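Local coordinates for protein beta sliding clamp (Bartonella birtlesii LL-WM9, PDB 6PTR) that forms a ring-shaped head-to-tail homodimer around DNA and probably tethers DNA polymerases and other proteins to it, giving them processivity, at residues V296-E301 with R337-I342; S279-R284 with D319-T324; L190-M195 with R261-G266. All blocks are in the same frame, centred on the assembly; numbering follows the deposited sequence. Where two conformers were deposited one is given.

Contact 1: residues V296-E301 with R337-I342; sequences VKLTIE and RYLLDI
D341 OD1, on the helix that brings L339 against V296 and L298, is gripped by two nitrogens of R337 one turn earlier. R337 NE and NH1 each lie 2.8 Å from D341 OD1 and come side-on, from the same face of the carboxylate. NE sits well above the carboxylate plane, whereas NH1 comes on the anti side; both bonds are bent, at 143° and 139°. R337 was deposited in two conformers and this grip is that of one, which leaves its weight doubtful. In that conformer the guanidinium lies over L340 CB, which is 3.6 Å from its plane. The other carboxylate oxygen, OD2, pairs with R189, and charged groups suit this outer side of the helix.

The contact with the strand is apolar. Strand 296-301 turns V296 and L298 toward the helix, and L339 alone answers them. Its CD1 meets V296 CG1 at 3.6 Å and, more loosely, L298 CD1 at 4.3 Å, so one leucine branch touches both strand residues. V296 holds CG1 between its backbone N and carbonyl carbon (chi1 57°), the rotation that directs this methyl at the helix. Beta-branched valine suits the extended backbone of a strand and offers a short methyl, while leucine is the longer arm from the helix; the nearest CA atoms, those of V296 and L339, are 9.3 Å apart. No hydrogen bond crosses the interface; the three touching residues are buried and present only hydrocarbon.

Strand 295-301 lies between strands 304-311 and 330-335 in its sheet, and helix 336-345 packs over it beside helix 275-285. The latter contributes V285 against V296 and F278 against L339, while L376 of strand 372-376 also touches L339.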
# COMPACT_ATOMS: atom_id res chain seq x y z
N VAL C 296 14.92 20.18 12.31
CA VAL C 296 14.08 21.34 12.55
C VAL C 296 14.70 22.11 13.71
O VAL C 296 15.11 21.51 14.71
CB VAL C 296 12.61 20.96 12.84
CG1 VAL C 296 12.51 19.99 14.03
CG2 VAL C 296 11.77 22.21 13.12
N LYS C 297 14.83 23.42 13.53
CA LYS C 297 15.38 24.30 14.56
C LYS C 297 14.25 24.88 15.39
O LYS C 297 13.29 25.44 14.84
CB LYS C 297 16.18 25.45 13.93
CG LYS C 297 16.64 26.45 14.96
CD LYS C 297 17.67 27.45 14.42
CE LYS C 297 17.09 28.44 13.47
NZ LYS C 297 18.12 29.53 13.31
N LEU C 298 14.34 24.69 16.70
CA LEU C 298 13.42 25.29 17.65
C LEU C 298 14.10 26.52 18.21
O LEU C 298 15.17 26.42 18.84
CB LEU C 298 13.06 24.33 18.79
CG LEU C 298 12.12 23.16 18.52
CD1 LEU C 298 12.60 22.28 17.40
CD2 LEU C 298 11.91 22.33 19.80
N THR C 299 13.50 27.68 18.01
CA THR C 299 13.96 28.90 18.64
C THR C 299 13.00 29.20 19.78
O THR C 299 11.84 29.57 19.55
CB THR C 299 14.01 30.05 17.64
OG1 THR C 299 14.93 29.69 16.59
CG2 THR C 299 14.48 31.33 18.32
N ILE C 300 13.48 29.05 21.01
CA ILE C 300 12.62 29.06 22.19
C ILE C 300 12.86 30.37 22.92
O ILE C 300 14.00 30.69 23.28
CB ILE C 300 12.88 27.87 23.12
CG1 ILE C 300 13.03 26.58 22.33
CG2 ILE C 300 11.72 27.72 24.11
CD1 ILE C 300 13.59 25.45 23.17
N GLU C 301 11.79 31.13 23.10
CA GLU C 301 11.81 32.39 23.82
C GLU C 301 10.68 32.37 24.84
O GLU C 301 9.88 31.43 24.90
CB GLU C 301 11.70 33.58 22.85
CG GLU C 301 13.04 34.08 22.34
CD GLU C 301 13.15 34.07 20.82
OE1 GLU C 301 14.28 34.26 20.31
OE2 GLU C 301 12.13 33.89 20.12
N ARG C 337 11.38 13.90 12.35
CA ARG C 337 10.69 12.62 12.44
C ARG C 337 10.79 12.04 13.85
O ARG C 337 9.82 11.48 14.36
CB ARG C 337 11.25 11.63 11.42
CG ARG C 337 10.50 10.31 11.42
CD ARG C 337 9.02 10.52 11.12
NE ARG C 337 8.16 10.12 12.24
CZ ARG C 337 6.84 10.25 12.26
NH1 ARG C 337 6.14 9.84 13.32
NH2 ARG C 337 6.21 10.80 11.23
N TYR C 338 11.95 12.17 14.48
CA TYR C 338 12.08 11.65 15.84
C TYR C 338 11.21 12.43 16.81
O TYR C 338 10.65 11.85 17.75
CB TYR C 338 13.55 11.69 16.29
CG TYR C 338 14.47 10.77 15.50
CD1 TYR C 338 13.96 9.82 14.63
CD2 TYR C 338 15.86 10.87 15.64
CE1 TYR C 338 14.81 8.96 13.91
CE2 TYR C 338 16.72 10.03 14.92
CZ TYR C 338 16.18 9.08 14.07
OH TYR C 338 17.01 8.24 13.36
N LEU C 339 11.09 13.75 16.61
CA LEU C 339 10.17 14.53 17.44
C LEU C 339 8.74 14.04 17.27
O LEU C 339 8.01 13.90 18.25
CB LEU C 339 10.25 16.01 17.09
CG LEU C 339 11.42 16.84 17.61
CD1 LEU C 339 11.36 18.21 16.93
CD2 LEU C 339 11.34 16.98 19.12
N LEU C 340 8.33 13.78 16.03
CA LEU C 340 6.97 13.28 15.82
C LEU C 340 6.80 11.88 16.42
O LEU C 340 5.75 11.57 16.99
CB LEU C 340 6.64 13.28 14.33
CG LEU C 340 6.56 14.71 13.78
CD1 LEU C 340 6.37 14.68 12.28
CD2 LEU C 340 5.41 15.45 14.45
N ASP C 341 7.83 11.04 16.31
CA ASP C 341 7.76 9.72 16.94
C ASP C 341 7.47 9.84 18.43
O ASP C 341 6.57 9.17 18.95
CB ASP C 341 9.07 8.94 16.73
CG ASP C 341 9.30 8.53 15.29
OD1 ASP C 341 8.32 8.46 14.50
OD2 ASP C 341 10.47 8.24 14.96
N ILE C 342 8.20 10.71 19.13
CA ILE C 342 8.02 10.81 20.58
C ILE C 342 6.71 11.50 20.92
O ILE C 342 6.00 11.09 21.84
CB ILE C 342 9.24 11.50 21.20
CG1 ILE C 342 10.46 10.60 21.04
CG2 ILE C 342 8.98 11.81 22.67
CD1 ILE C 342 11.80 11.34 21.28

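Contact 2: residues S279-R284 with D319-T324; sequences SSAVDR and DQLAAT
R284 reaches from helix 279-284 to D319 on the strand. Its CB, CG and CD run outward, with CG beside the backbone N (chi1 -71°), and the bend at chi3 (-62°) turns the guanidinium back over the preceding turn: A281 CA is 3.4 Å from its plane, and S280 O lies near the rim of the same face. Beyond CD, NE stands 3.1 Å from D319 OD2, nearly along the C-O axis, while at the tip NH2 is 2.9 Å from the same OD2 and approaches from above the carboxylate plane. The oxygen lies almost in the guanidinium plane. The two flat groups are turned 56° apart, and both nitrogens go to the one oxygen rather than one to each.

D319 OD1 faces elsewhere, accepting the backbone N of Q320 through its anti lone pair at 2.8 Å, which helps fix the carboxylate rotation. Next to the ion pair, A281 CB fits between D319 and L321, 4.0 Å from L321 CD2; a small methyl suits this close approach of helix and strand, whose axes pass 8.9 Å apart and run nearly antiparallel.

D319 OD2 is also hydrogen-bonded to T114 of the second subunit, where R284 packs on L89 and D283 forms a salt bridge with K88. The buried carboxylate, with this bond and the paired arginine, is probably stabilised as an anion at the subunit interface.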
# COMPACT_ATOMS: atom_id res chain seq x y z
N SER C 279 2.96 18.96 17.27
CA SER C 279 3.08 17.89 16.29
C SER C 279 2.67 18.35 14.90
O SER C 279 3.34 18.06 13.91
CB SER C 279 2.23 16.69 16.72
OG SER C 279 2.71 16.18 17.95
N SER C 280 1.53 19.05 14.79
CA SER C 280 1.06 19.49 13.48
C SER C 280 2.02 20.50 12.86
O SER C 280 2.28 20.47 11.65
CB SER C 280 -0.34 20.08 13.59
OG SER C 280 -1.27 19.12 14.08
N ALA C 281 2.56 21.40 13.67
CA ALA C 281 3.52 22.39 13.15
C ALA C 281 4.80 21.73 12.66
O ALA C 281 5.32 22.08 11.60
CB ALA C 281 3.83 23.42 14.22
N VAL C 282 5.34 20.78 13.44
CA VAL C 282 6.53 20.06 13.01
C VAL C 282 6.25 19.29 11.74
O VAL C 282 7.06 19.27 10.82
CB VAL C 282 7.03 19.12 14.13
CG1 VAL C 282 8.13 18.18 13.60
CG2 VAL C 282 7.54 19.94 15.32
N ASP C 283 5.10 18.61 11.70
CA ASP C 283 4.70 17.89 10.50
C ASP C 283 4.67 18.83 9.30
O ASP C 283 5.22 18.51 8.23
CB ASP C 283 3.33 17.23 10.73
CG ASP C 283 2.92 16.29 9.60
OD1 ASP C 283 3.82 15.79 8.89
OD2 ASP C 283 1.70 16.05 9.44
N ARG C 284 4.08 20.02 9.46
CA ARG C 284 3.99 20.94 8.33
C ARG C 284 5.37 21.37 7.84
O ARG C 284 5.68 21.25 6.65
CB ARG C 284 3.15 22.16 8.72
CG ARG C 284 1.66 21.82 8.85
CD ARG C 284 0.82 23.08 9.03
NE ARG C 284 1.13 23.84 10.24
CZ ARG C 284 0.49 23.71 11.40
NH1 ARG C 284 -0.49 22.83 11.54
NH2 ARG C 284 0.83 24.49 12.43
N ASP C 319 7.21 28.07 11.27
CA ASP C 319 5.92 28.14 11.95
C ASP C 319 6.17 28.69 13.35
O ASP C 319 7.32 28.86 13.78
CB ASP C 319 5.24 26.77 11.98
CG ASP C 319 3.72 26.85 11.94
OD1 ASP C 319 3.13 27.83 12.46
OD2 ASP C 319 3.11 25.92 11.37
N GLN C 320 5.10 28.99 14.06
CA GLN C 320 5.25 29.54 15.40
C GLN C 320 4.10 29.05 16.28
O GLN C 320 2.97 28.89 15.80
CB GLN C 320 5.31 31.07 15.35
CG GLN C 320 5.50 31.77 16.68
CD GLN C 320 5.79 33.24 16.50
OE1 GLN C 320 6.31 33.67 15.47
NE2 GLN C 320 5.45 34.04 17.51
N LEU C 321 4.40 28.82 17.55
CA LEU C 321 3.40 28.33 18.50
C LEU C 321 3.57 29.06 19.82
O LEU C 321 4.68 29.45 20.19
CB LEU C 321 3.54 26.84 18.78
CG LEU C 321 3.60 25.87 17.62
CD1 LEU C 321 4.35 24.65 18.08
CD2 LEU C 321 2.18 25.53 17.21
N ALA C 322 2.46 29.21 20.54
CA ALA C 322 2.53 29.57 21.94
C ALA C 322 3.23 28.46 22.71
O ALA C 322 3.16 27.28 22.36
CB ALA C 322 1.13 29.82 22.50
N ALA C 323 3.95 28.85 23.75
CA ALA C 323 4.63 27.89 24.59
C ALA C 323 4.69 28.45 25.99
O ALA C 323 4.60 29.66 26.20
CB ALA C 323 6.04 27.58 24.07
N THR C 324 4.82 27.56 26.97
CA THR C 324 5.15 27.97 28.32
C THR C 324 6.65 27.77 28.49
O THR C 324 7.15 26.64 28.41
CB THR C 324 4.34 27.18 29.33
OG1 THR C 324 2.95 27.45 29.11
CG2 THR C 324 4.70 27.58 30.74

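Contact 3: residues L190-M195 with R261-G266; sequences LAQVDM and RVIPLG
The CD1 methyl of I263 lies above one face of the flat Q192 amide, displaced past its OE1 end rather than over the amide centre. Q192 OE1 and I263 CD1 are 3.1 Å apart, and CD of the same amide lies 3.8 Å from I263 CD1. No hydrogen bond joins the two segments here; this is a close, slightly short van der Waals contact. The two side chains cross at about a right angle. Q192 projects from the strand with CG anti to its backbone N (chi1 177°) and runs extended beyond it, and this carries the amide across to the loop. Glutamine suits the place because its extended stem is long enough to bring the amide to I263, while the side chain also touches Y259 and L373.

Two residues earlier on the same side of the strand, L190 supplies a purely hydrocarbon contact with two branches. Its CD1 meets V262 CG2 at 3.9 Å, and its CD2 lies 4.3 Å from I263 CD1. Valine and isoleucine, consecutive in a loop with no regular structure, thus both lean on strand 189-196. Y259 touches L190 as well, and L373 of the adjoining strand backs I263.

The strand is part of the central domain and the loop leads into strand 269-274, the first of the C-terminal domain, so the contact lies at the junction of the two. L190 and V262 also pack on apolar side chains of the bound griselimycin peptide. They therefore form part of its binding site, in keeping with the hydrophobic pocket between these domains by which bacterial beta rings hold their partner proteins.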
# COMPACT_ATOMS: atom_id res chain seq x y z
N LEU C 190 15.84 7.44 22.92
CA LEU C 190 15.86 6.38 23.91
C LEU C 190 14.51 6.37 24.61
O LEU C 190 13.95 7.44 24.89
CB LEU C 190 16.97 6.55 24.95
CG LEU C 190 16.99 5.50 26.08
CD1 LEU C 190 18.43 5.15 26.47
CD2 LEU C 190 16.23 5.95 27.30
N ALA C 191 14.00 5.17 24.91
CA ALA C 191 12.76 5.03 25.64
C ALA C 191 13.02 4.15 26.86
O ALA C 191 13.73 3.15 26.76
CB ALA C 191 11.64 4.40 24.77
N GLN C 192 12.46 4.56 28.00
CA GLN C 192 12.59 3.82 29.25
C GLN C 192 11.23 3.72 29.91
O GLN C 192 10.58 4.74 30.13
CB GLN C 192 13.57 4.52 30.21
CG GLN C 192 13.66 3.82 31.56
CD GLN C 192 14.58 4.54 32.53
OE1 GLN C 192 15.79 4.37 32.50
NE2 GLN C 192 14.01 5.35 33.41
N VAL C 193 10.80 2.50 30.23
CA VAL C 193 9.55 2.30 30.97
C VAL C 193 9.80 1.36 32.14
O VAL C 193 10.51 0.35 31.99
CB VAL C 193 8.42 1.78 30.06
CG1 VAL C 193 8.80 0.45 29.36
CG2 VAL C 193 7.11 1.67 30.85
N ASP C 194 9.22 1.68 33.29
CA ASP C 194 9.31 0.92 34.53
C ASP C 194 7.93 0.44 34.95
O ASP C 194 6.92 1.09 34.68
CB ASP C 194 9.86 1.77 35.69
CG ASP C 194 11.31 2.13 35.52
OD1 ASP C 194 12.02 1.40 34.81
OD2 ASP C 194 11.76 3.13 36.11
N MET C 195 7.91 -0.70 35.64
CA MET C 195 6.77 -1.09 36.47
C MET C 195 7.29 -1.76 37.73
O MET C 195 8.43 -2.21 37.79
CB MET C 195 5.82 -2.05 35.74
CG MET C 195 6.44 -3.39 35.48
SD MET C 195 5.29 -4.54 34.69
CE MET C 195 4.29 -5.03 36.10
N ARG C 261 23.69 6.42 31.83
CA ARG C 261 24.56 7.57 31.68
C ARG C 261 23.96 8.64 30.78
O ARG C 261 24.40 9.80 30.85
CB ARG C 261 25.91 7.14 31.12
CG ARG C 261 26.68 6.23 32.03
CD ARG C 261 28.13 6.25 31.63
NE ARG C 261 28.85 5.10 32.16
CZ ARG C 261 30.17 5.05 32.22
NH1 ARG C 261 30.87 6.09 31.79
NH2 ARG C 261 30.78 3.98 32.71
N VAL C 262 23.01 8.30 29.91
CA VAL C 262 22.51 9.29 28.95
C VAL C 262 21.22 9.97 29.38
O VAL C 262 20.78 10.90 28.70
CB VAL C 262 22.32 8.71 27.53
CG1 VAL C 262 23.53 7.91 27.13
CG2 VAL C 262 21.04 7.88 27.41
N ILE C 263 20.62 9.55 30.49
CA ILE C 263 19.33 10.11 30.86
C ILE C 263 19.58 11.37 31.66
O ILE C 263 20.13 11.31 32.77
CB ILE C 263 18.49 9.07 31.63
CG1 ILE C 263 18.23 7.86 30.72
CG2 ILE C 263 17.18 9.69 32.11
CD1 ILE C 263 17.40 6.78 31.34
N PRO C 264 19.26 12.55 31.13
CA PRO C 264 19.65 13.79 31.80
C PRO C 264 18.66 14.10 32.91
O PRO C 264 17.53 14.50 32.66
CB PRO C 264 19.60 14.83 30.66
CG PRO C 264 18.57 14.33 29.74
CD PRO C 264 18.52 12.80 29.88
N LEU C 265 19.08 13.86 34.14
CA LEU C 265 18.19 14.20 35.24
C LEU C 265 18.42 15.60 35.77
O LEU C 265 17.61 16.08 36.57
CB LEU C 265 18.32 13.16 36.36
CG LEU C 265 17.88 11.75 35.94
CD1 LEU C 265 17.96 10.78 37.11
CD2 LEU C 265 16.47 11.75 35.31
N GLY C 266 19.46 16.28 35.31
CA GLY C 266 19.75 17.62 35.76
C GLY C 266 19.34 18.76 34.85
O GLY C 266 19.59 19.91 35.19

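From the N terminus, the first loop to close is contact 3: the chain leaves strand 189-196, passes through the rest of the central domain and returns at residues 261-266, bringing central and C-terminal domains together. Contacts 1 and 2 follow within the C-terminal domain and cross, since their segments alternate: 279-284, 296-301, 319-324, 337-342. Each ties a helix to the same four-stranded sheet, contact 2 at 315-322, an edge strand within this chain, and contact 1 at strand 295-301. They touch where L340 packs on S279 and V282, which joins the two helices. Contact 3 stands apart, its centre about 19 Å from that of contact 1 and 25 Å from that of contact 2.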